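Local coordinates for metallo-beta-lactamase family protein (PDB 3R2U) that probably acts as an iron-dependent enzyme of the metallo-beta-lactamase superfamily, its chain also carrying a rhodanese-like region towards the C terminus, at residues Tyr290-Thr295 / Gly365-Gln370; Arg297-Leu302 / Glu338-Gly343. One frame throughout, in Å; residues are numbered along the deposited sequence. Where two conformers were deposited one is given.

Both contacts lie far along the chain from the iron-binding part, in a small alpha/beta unit built on a parallel sheet of four strands. The chain reaches it through the loop after helix 269-279, whose residues 290-295 meet strand 363-367, some 70 residues on, in interaction 1. Within that loop, strand 298-301 pairs with strand 339-342, so interaction 2 closes a shorter loop of 35 residues. Strand 363-367 lines up beside strand 339-342, Gln367 N probably bonded to Leu341 O, and Asn340 of the inner pair probably hydrogen-bonds Asn294 O of the outer loop. The inner pair forms the sheet's middle, while the outer contact fastens the incoming loop to its edge strand.

Interaction 1: Tyr290-Thr295 / Gly365-Gln370; sequences YPATNT and GYQLPQ
A single beta bridge between Pro291 and Tyr366 attaches an irregular loop to strand 363-367, the outermost strand, within this chain, of a parallel sheet, and illustrates how two backbone bonds can pin a loop to a sheet edge. Tyr366 N donates a hydrogen bond to Tyr290 O at 3.1 Å, from well above the carbonyl plane (41°). The second bond, from Ala292 N to Tyr366 O, is shorter at 2.9 Å and straighter, with an N-H...O angle of 160°. Between them Pro291 CA makes a C-H...O contact of 3.4 Å with Tyr366 O.

The tyrosine side chain folds back over this bridge. Its CG is placed between the backbone N and the carbonyl carbon (chi1 75°), which swings the ring alongside the proline, both pointing the same way. Pro291 CA then lies over one face of the Tyr366 ring, a CH-pi contact of 4.3 Å to the centroid, and Pro291 CD touches Tyr366 CE1 at 3.6 Å. On the other flank of the bridge Ala292 CB rests 3.8 Å from Gly365 CA, a close approach made possible by a residue with no side chain. Thr295 CG2 meets the Gln367 side chain, which crosses it at about a right angle.

Beyond the contact, Tyr366 OH is hydrogen-bonded to Asp67 OD2 and Tyr290 OH to the backbone N of Leu59, both of the second subunit, whose Ile63 packs on Pro291. The chemistry implies a junction held by main-chain hydrogen bonds, in which the proline packing probably helps to hold the ring where its hydroxyl reaches the second subunit.

Interaction 2: Arg297-Leu302 / Glu338-Gly343; sequences RLTFDL and EINLIG
Arg297, just ahead of strand 298-301, lays its extended side chain across that of Asn340 at about a right angle. In the conformer described here Arg297 NH1 donates to a lone pair of Asn340 OD1 at 3.1 Å, the guanidinium and amide planes standing 83° apart; the side chain was modelled in two positions, so this bond may be held only part of the time. A water accepts a hydrogen bond from Leu298 N and donates one to Glu338 O, while Leu298 O accepts from Asn340 N.

Thr299 turns to the face shared with Asn340 and Ile342. Lying beside the backbone N (chi1 -58°), Thr299 OG1 donates back to Arg297 O at 2.8 Å and accepts from a second water, which also receives Asn340 ND2. This nitrogen is also hydrogen-bonded to Asn294 O, so it has two partners, and the oxygen of the buried amide one in this conformer of Arg297. The methyl CG2 of Thr299 presses on Ile342 CG1 at 3.7 Å.

Phe300 points to the other face, where its CD2 meets Ile339 CG2 at 3.6 Å and Leu341 CD2 sits at the ring edge. Its backbone is gripped twice: N by Asn340 O, and Phe300 O by Ile342 N at 2.8 Å. Asp301 lies obliquely across Ile342 CG2, its carboxylate paired with Arg303. Leu302 N closes the ladder on Ile342 O, and its CD1 reaches Leu341 CB beside helix 345-356.

Two parallel strands inclined by 24°, central in a four-stranded sheet with helices packed on the Phe300-Leu341 face, are typical of an alpha/beta fold, consistent with a rhodanese-like domain.

Interaction 1: Tyr290-Thr295 / Gly365-Gln370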
ATOM      1  N   TYR A 290     -16.337   5.227 -10.621  1.00 16.55           N
ATOM      2  CA  TYR A 290     -16.072   4.410 -11.763  1.00 17.22           C
ATOM      3  C   TYR A 290     -16.134   5.245 -13.063  1.00 16.98           C
ATOM      4  O   TYR A 290     -16.543   6.417 -13.055  1.00 17.56           O
ATOM      5  CB  TYR A 290     -17.067   3.227 -11.818  1.00 19.28           C
ATOM      6  CG  TYR A 290     -16.984   2.141 -10.728  1.00 18.21           C
ATOM      7  CD1 TYR A 290     -15.845   1.954  -9.929  1.00 22.56           C
ATOM      8  CD2 TYR A 290     -18.001   1.194 -10.616  1.00 21.59           C
ATOM      9  CE1 TYR A 290     -15.788   0.900  -8.961  1.00 21.67           C
ATOM     10  CE2 TYR A 290     -17.954   0.153  -9.678  1.00 21.66           C
ATOM     11  CZ  TYR A 290     -16.854  -0.001  -8.856  1.00 23.31           C
ATOM     12  OH  TYR A 290     -16.848  -1.062  -7.952  1.00 20.57           O
ATOM     13  N   PRO A 291     -15.719   4.658 -14.181  1.00 17.46           N
ATOM     14  CA  PRO A 291     -15.727   5.456 -15.423  1.00 18.12           C
ATOM     15  C   PRO A 291     -17.090   6.026 -15.709  1.00 18.81           C
ATOM     16  O   PRO A 291     -18.091   5.357 -15.474  1.00 19.23           O
ATOM     17  CB  PRO A 291     -15.346   4.437 -16.499  1.00 17.40           C
ATOM     18  CG  PRO A 291     -14.519   3.415 -15.756  1.00 17.32           C
ATOM     19  CD  PRO A 291     -15.054   3.358 -14.361  1.00 17.88           C
ATOM     20  N   ALA A 292     -17.125   7.251 -16.203  1.00 20.03           N
ATOM     21  CA  ALA A 292     -18.387   7.888 -16.541  1.00 23.78           C
ATOM     22  C   ALA A 292     -18.397   8.237 -18.013  1.00 24.45           C
ATOM     23  O   ALA A 292     -17.393   8.632 -18.554  1.00 25.45           O
ATOM     24  CB  ALA A 292     -18.590   9.140 -15.695  1.00 22.65           C
ATOM     25  N   THR A 293     -19.530   8.040 -18.664  1.00 27.30           N
ATOM     26  CA  THR A 293     -19.685   8.429 -20.055  1.00 29.51           C
ATOM     27  C   THR A 293     -20.318   9.822 -20.154  1.00 29.47           C
ATOM     28  O   THR A 293     -20.197  10.468 -21.193  1.00 30.69           O
ATOM     29  CB  THR A 293     -20.543   7.440 -20.821  1.00 30.93           C
ATOM     30  OG1 THR A 293     -21.750   7.225 -20.096  1.00 31.13           O
ATOM     31  CG2 THR A 293     -19.799   6.107 -20.996  1.00 36.17           C
ATOM     32  N   ASN A 294     -21.014  10.273 -19.101  1.00 27.65           N
ATOM     33  CA  ASN A 294     -21.578  11.621 -19.094  1.00 26.75           C
ATOM     34  C   ASN A 294     -20.461  12.657 -18.998  1.00 26.25           C
ATOM     35  O   ASN A 294     -19.839  12.796 -17.957  1.00 29.08           O
ATOM     36  CB  ASN A 294     -22.546  11.781 -17.918  1.00 26.46           C
ATOM     37  CG  ASN A 294     -23.217  13.166 -17.858  1.00 24.85           C
ATOM     38  OD1 ASN A 294     -22.758  14.139 -18.455  1.00 24.70           O
ATOM     39  ND2 ASN A 294     -24.309  13.243 -17.117  1.00 24.83           N
ATOM     40  N   THR A 295     -20.199  13.375 -20.082  1.00 26.06           N
ATOM     41  CA  THR A 295     -19.188  14.425 -20.077  1.00 25.34           C
ATOM     42  C   THR A 295     -19.789  15.848 -19.947  1.00 25.63           C
ATOM     43  O   THR A 295     -19.078  16.829 -20.128  1.00 26.51           O
ATOM     44  CB  THR A 295     -18.351  14.387 -21.355  1.00 27.11           C
ATOM     45  OG1 THR A 295     -19.221  14.491 -22.487  1.00 30.08           O
ATOM     46  CG2 THR A 295     -17.540  13.074 -21.458  1.00 26.42           C
ATOM     47  N   GLY A 365     -18.040  10.266 -11.376  1.00 18.63           N
ATOM     48  CA  GLY A 365     -17.249   9.316 -12.147  1.00 18.33           C
ATOM     49  C   GLY A 365     -16.009   9.972 -12.682  1.00 17.92           C
ATOM     50  O   GLY A 365     -15.724  11.100 -12.337  1.00 17.96           O
ATOM     51  N   TYR A 366     -15.242   9.245 -13.487  1.00 18.31           N
ATOM     52  CA  TYR A 366     -14.012   9.781 -14.015  1.00 18.06           C
ATOM     53  C   TYR A 366     -13.813   9.397 -15.477  1.00 19.74           C
ATOM     54  O   TYR A 366     -14.491   8.516 -16.000  1.00 18.55           O
ATOM     55  CB  TYR A 366     -12.808   9.309 -13.191  1.00 17.78           C
ATOM     56  CG  TYR A 366     -12.391   7.855 -13.420  1.00 17.12           C
ATOM     57  CD1 TYR A 366     -12.963   6.828 -12.693  1.00 15.59           C
ATOM     58  CD2 TYR A 366     -11.415   7.525 -14.356  1.00 21.35           C
ATOM     59  CE1 TYR A 366     -12.604   5.499 -12.909  1.00 16.40           C
ATOM     60  CE2 TYR A 366     -11.043   6.202 -14.576  1.00 20.13           C
ATOM     61  CZ  TYR A 366     -11.657   5.197 -13.852  1.00 20.36           C
ATOM     62  OH  TYR A 366     -11.301   3.901 -14.049  1.00 18.95           O
ATOM     63  N   GLN A 367     -12.928  10.137 -16.137  1.00 21.30           N
ATOM     64  CA  GLN A 367     -12.493   9.822 -17.486  1.00 23.34           C
ATOM     65  C   GLN A 367     -10.970   9.830 -17.466  1.00 23.00           C
ATOM     66  O   GLN A 367     -10.348  10.613 -16.745  1.00 22.08           O
ATOM     67  CB  GLN A 367     -13.000  10.795 -18.541  1.00 24.38           C
ATOM     68  CG  GLN A 367     -14.506  10.741 -18.837  1.00 30.54           C
ATOM     69  CD  GLN A 367     -15.292  11.863 -18.197  1.00 36.84           C
ATOM     70  OE1 GLN A 367     -16.421  11.668 -17.716  1.00 45.53           O
ATOM     71  NE2 GLN A 367     -14.717  13.052 -18.204  1.00 37.40           N
ATOM     72  N   LEU A 368     -10.360   8.938 -18.218  1.00 23.06           N
ATOM     73  CA  LEU A 368      -8.904   8.924 -18.307  1.00 24.61           C
ATOM     74  C   LEU A 368      -8.478  10.135 -19.141  1.00 24.86           C
ATOM     75  O   LEU A 368      -9.249  10.614 -19.966  1.00 24.44           O
ATOM     76  CB  LEU A 368      -8.408   7.655 -19.002  1.00 25.74           C
ATOM     77  CG  LEU A 368      -8.716   6.328 -18.322  1.00 25.06           C
ATOM     78  CD1 LEU A 368      -8.437   5.155 -19.335  1.00 24.44           C
ATOM     79  CD2 LEU A 368      -7.922   6.209 -17.054  1.00 22.83           C
ATOM     80  N   PRO A 369      -7.276  10.652 -18.890  1.00 26.71           N
ATOM     81  CA  PRO A 369      -6.763  11.754 -19.681  1.00 30.69           C
ATOM     82  C   PRO A 369      -6.529  11.298 -21.121  1.00 34.89           C
ATOM     83  O   PRO A 369      -6.188  10.148 -21.337  1.00 34.88           O
ATOM     84  CB  PRO A 369      -5.427  12.096 -19.017  1.00 30.48           C
ATOM     85  CG  PRO A 369      -5.126  10.983 -18.057  1.00 29.91           C
ATOM     86  CD  PRO A 369      -6.382  10.259 -17.782  1.00 27.38           C
ATOM     87  N   GLN A 370      -6.728  12.190 -22.079  1.00 39.69           N
ATOM     88  CA  GLN A 370      -6.551  11.866 -23.496  1.00 45.34           C
ATOM     89  C   GLN A 370      -5.272  12.468 -24.059  1.00 47.14           C
ATOM     90  O   GLN A 370      -4.257  11.770 -24.166  1.00 50.65           O
ATOM     91  CB  GLN A 370      -7.765  12.354 -24.293  1.00 47.23           C
ATOM     92  CG  GLN A 370      -9.075  11.687 -23.845  1.00 51.55           C
ATOM     93  CD  GLN A 370     -10.296  12.274 -24.518  1.00 59.50           C
ATOM     94  OE1 GLN A 370     -10.184  13.074 -25.456  1.00 65.38           O
ATOM     95  NE2 GLN A 370     -11.482  11.881 -24.042  1.00 62.25           N
TER

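Interaction 2: Arg297-Leu302 / Glu338-Gly343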
ATOM      1  N   ARG A 297     -20.785  17.542 -17.351  0.50 21.63           N
ATOM      2  CA  ARG A 297     -20.693  17.869 -15.953  0.50 21.08           C
ATOM      3  C   ARG A 297     -19.482  18.725 -15.740  0.50 20.54           C
ATOM      4  O   ARG A 297     -18.530  18.697 -16.518  0.50 19.30           O
ATOM      5  CB  ARG A 297     -20.517  16.621 -15.087  0.50 20.47           C
ATOM      6  CG  ARG A 297     -21.686  15.704 -15.030  0.50 21.52           C
ATOM      7  CD  ARG A 297     -21.489  14.725 -13.880  0.50 23.87           C
ATOM      8  NE  ARG A 297     -22.583  13.783 -13.774  0.50 23.51           N
ATOM      9  CZ  ARG A 297     -22.504  12.500 -14.106  0.50 27.65           C
ATOM     10  NH1 ARG A 297     -21.356  11.982 -14.531  0.50 25.74           N
ATOM     11  NH2 ARG A 297     -23.577  11.727 -13.975  0.50 27.68           N
ATOM     12  N   LEU A 298     -19.507  19.466 -14.652  1.00 20.24           N
ATOM     13  CA  LEU A 298     -18.369  20.260 -14.280  1.00 20.62           C
ATOM     14  C   LEU A 298     -17.283  19.200 -14.107  1.00 19.85           C
ATOM     15  O   LEU A 298     -17.515  18.186 -13.437  1.00 18.73           O
ATOM     16  CB  LEU A 298     -18.670  20.945 -12.958  1.00 20.55           C
ATOM     17  CG  LEU A 298     -17.558  21.734 -12.282  1.00 22.50           C
ATOM     18  CD1 LEU A 298     -17.014  22.780 -13.246  1.00 21.08           C
ATOM     19  CD2 LEU A 298     -18.124  22.358 -11.002  1.00 22.39           C
ATOM     20  N   THR A 299     -16.126  19.402 -14.741  1.00 20.16           N
ATOM     21  CA  THR A 299     -15.050  18.415 -14.722  1.00 20.12           C
ATOM     22  C   THR A 299     -13.680  18.993 -14.345  1.00 20.19           C
ATOM     23  O   THR A 299     -13.254  19.984 -14.919  1.00 21.52           O
ATOM     24  CB  THR A 299     -14.931  17.769 -16.115  1.00 21.19           C
ATOM     25  OG1 THR A 299     -16.176  17.163 -16.473  1.00 21.15           O
ATOM     26  CG2 THR A 299     -13.852  16.741 -16.137  1.00 20.83           C
ATOM     27  N   PHE A 300     -12.979  18.342 -13.417  1.00 19.69           N
ATOM     28  CA  PHE A 300     -11.653  18.798 -12.975  1.00 18.61           C
ATOM     29  C   PHE A 300     -10.561  17.800 -13.368  1.00 19.63           C
ATOM     30  O   PHE A 300     -10.684  16.594 -13.140  1.00 19.35           O
ATOM     31  CB  PHE A 300     -11.628  19.017 -11.460  1.00 19.31           C
ATOM     32  CG  PHE A 300     -12.553  20.111 -10.994  1.00 20.20           C
ATOM     33  CD1 PHE A 300     -12.258  21.437 -11.259  1.00 24.09           C
ATOM     34  CD2 PHE A 300     -13.719  19.817 -10.314  1.00 23.31           C
ATOM     35  CE1 PHE A 300     -13.110  22.448 -10.859  1.00 25.40           C
ATOM     36  CE2 PHE A 300     -14.571  20.839  -9.887  1.00 23.15           C
ATOM     37  CZ  PHE A 300     -14.269  22.142 -10.164  1.00 23.64           C
ATOM     38  N   ASP A 301      -9.499  18.321 -13.969  1.00 19.41           N
ATOM     39  CA  ASP A 301      -8.386  17.510 -14.448  1.00 20.87           C
ATOM     40  C   ASP A 301      -7.339  17.579 -13.356  1.00 19.52           C
ATOM     41  O   ASP A 301      -6.834  18.650 -13.027  1.00 18.77           O
ATOM     42  CB  ASP A 301      -7.886  18.050 -15.783  1.00 20.39           C
ATOM     43  CG  ASP A 301      -6.812  17.171 -16.438  1.00 23.58           C
ATOM     44  OD1 ASP A 301      -5.986  16.539 -15.747  1.00 24.48           O
ATOM     45  OD2 ASP A 301      -6.781  17.142 -17.681  1.00 27.71           O
ATOM     46  N   LEU A 302      -7.050  16.415 -12.795  1.00 19.70           N
ATOM     47  CA  LEU A 302      -6.151  16.271 -11.645  1.00 19.53           C
ATOM     48  C   LEU A 302      -4.684  16.203 -11.957  1.00 20.59           C
ATOM     49  O   LEU A 302      -3.873  16.114 -11.030  1.00 21.44           O
ATOM     50  CB  LEU A 302      -6.519  14.991 -10.888  1.00 20.09           C
ATOM     51  CG  LEU A 302      -7.954  14.935 -10.387  1.00 18.08           C
ATOM     52  CD1 LEU A 302      -8.243  13.559  -9.836  1.00 18.09           C
ATOM     53  CD2 LEU A 302      -8.210  16.000  -9.338  1.00 19.34           C
ATOM     54  N   GLU A 338     -23.078  17.375  -9.293  1.00 18.94           N
ATOM     55  CA  GLU A 338     -22.235  16.197  -9.391  1.00 20.71           C
ATOM     56  C   GLU A 338     -21.097  16.577 -10.340  1.00 19.74           C
ATOM     57  O   GLU A 338     -21.305  17.273 -11.334  1.00 19.88           O
ATOM     58  CB  GLU A 338     -23.010  15.005  -9.948  1.00 22.00           C
ATOM     59  CG  GLU A 338     -24.265  14.645  -9.146  1.00 29.62           C
ATOM     60  CD  GLU A 338     -24.945  13.362  -9.665  1.00 38.90           C
ATOM     61  OE1 GLU A 338     -26.168  13.398  -9.928  1.00 47.19           O
ATOM     62  OE2 GLU A 338     -24.256  12.329  -9.829  1.00 39.50           O
ATOM     63  N   ILE A 339     -19.904  16.087 -10.045  1.00 18.84           N
ATOM     64  CA  ILE A 339     -18.705  16.460 -10.777  1.00 18.53           C
ATOM     65  C   ILE A 339     -17.925  15.259 -11.282  1.00 17.99           C
ATOM     66  O   ILE A 339     -17.945  14.208 -10.653  1.00 17.51           O
ATOM     67  CB  ILE A 339     -17.839  17.285  -9.791  1.00 20.25           C
ATOM     68  CG1 ILE A 339     -18.523  18.628  -9.550  1.00 21.63           C
ATOM     69  CG2 ILE A 339     -16.407  17.434 -10.251  1.00 20.24           C
ATOM     70  CD1 ILE A 339     -18.043  19.376  -8.331  1.00 24.50           C
ATOM     71  N   ASN A 340     -17.291  15.393 -12.449  1.00 16.54           N
ATOM     72  CA  ASN A 340     -16.381  14.365 -12.964  1.00 16.43           C
ATOM     73  C   ASN A 340     -14.930  14.781 -12.723  1.00 16.46           C
ATOM     74  O   ASN A 340     -14.610  15.973 -12.676  1.00 16.53           O
ATOM     75  CB  ASN A 340     -16.535  14.161 -14.469  1.00 16.99           C
ATOM     76  CG  ASN A 340     -17.809  13.444 -14.856  1.00 18.73           C
ATOM     77  OD1 ASN A 340     -18.451  12.788 -14.049  1.00 22.82           O
ATOM     78  ND2 ASN A 340     -18.151  13.534 -16.118  1.00 21.87           N
ATOM     79  N   LEU A 341     -14.064  13.787 -12.588  1.00 16.24           N
ATOM     80  CA  LEU A 341     -12.656  14.003 -12.447  1.00 17.23           C
ATOM     81  C   LEU A 341     -11.930  13.317 -13.594  1.00 17.94           C
ATOM     82  O   LEU A 341     -12.392  12.296 -14.106  1.00 18.84           O
ATOM     83  CB  LEU A 341     -12.152  13.436 -11.123  1.00 16.92           C
ATOM     84  CG  LEU A 341     -12.735  14.028  -9.868  1.00 16.59           C
ATOM     85  CD1 LEU A 341     -12.170  13.306  -8.614  1.00 14.01           C
ATOM     86  CD2 LEU A 341     -12.484  15.578  -9.849  1.00 15.83           C
ATOM     87  N   ILE A 342     -10.814  13.909 -14.017  1.00 18.67           N
ATOM     88  CA  ILE A 342      -9.980  13.341 -15.060  1.00 18.34           C
ATOM     89  C   ILE A 342      -8.668  12.883 -14.436  1.00 18.36           C
ATOM     90  O   ILE A 342      -7.956  13.647 -13.761  1.00 19.41           O
ATOM     91  CB  ILE A 342      -9.731  14.316 -16.223  1.00 19.82           C
ATOM     92  CG1 ILE A 342     -11.043  14.553 -16.984  1.00 22.67           C
ATOM     93  CG2 ILE A 342      -8.639  13.741 -17.185  1.00 18.18           C
ATOM     94  CD1 ILE A 342     -10.943  15.498 -18.081  1.00 28.22           C
ATOM     95  N   GLY A 343      -8.357  11.615 -14.632  1.00 19.21           N
ATOM     96  CA  GLY A 343      -7.115  11.036 -14.117  1.00 20.41           C
ATOM     97  C   GLY A 343      -7.215   9.530 -14.112  1.00 21.38           C
ATOM     98  O   GLY A 343      -8.236   8.971 -14.517  1.00 19.46           O
TER
HETATM   99  O   HOH W   1     -21.850  19.410 -13.014  1.00 14.28           O
HETATM  100  O   HOH W   2     -16.558  15.006 -17.979  1.00 23.81           O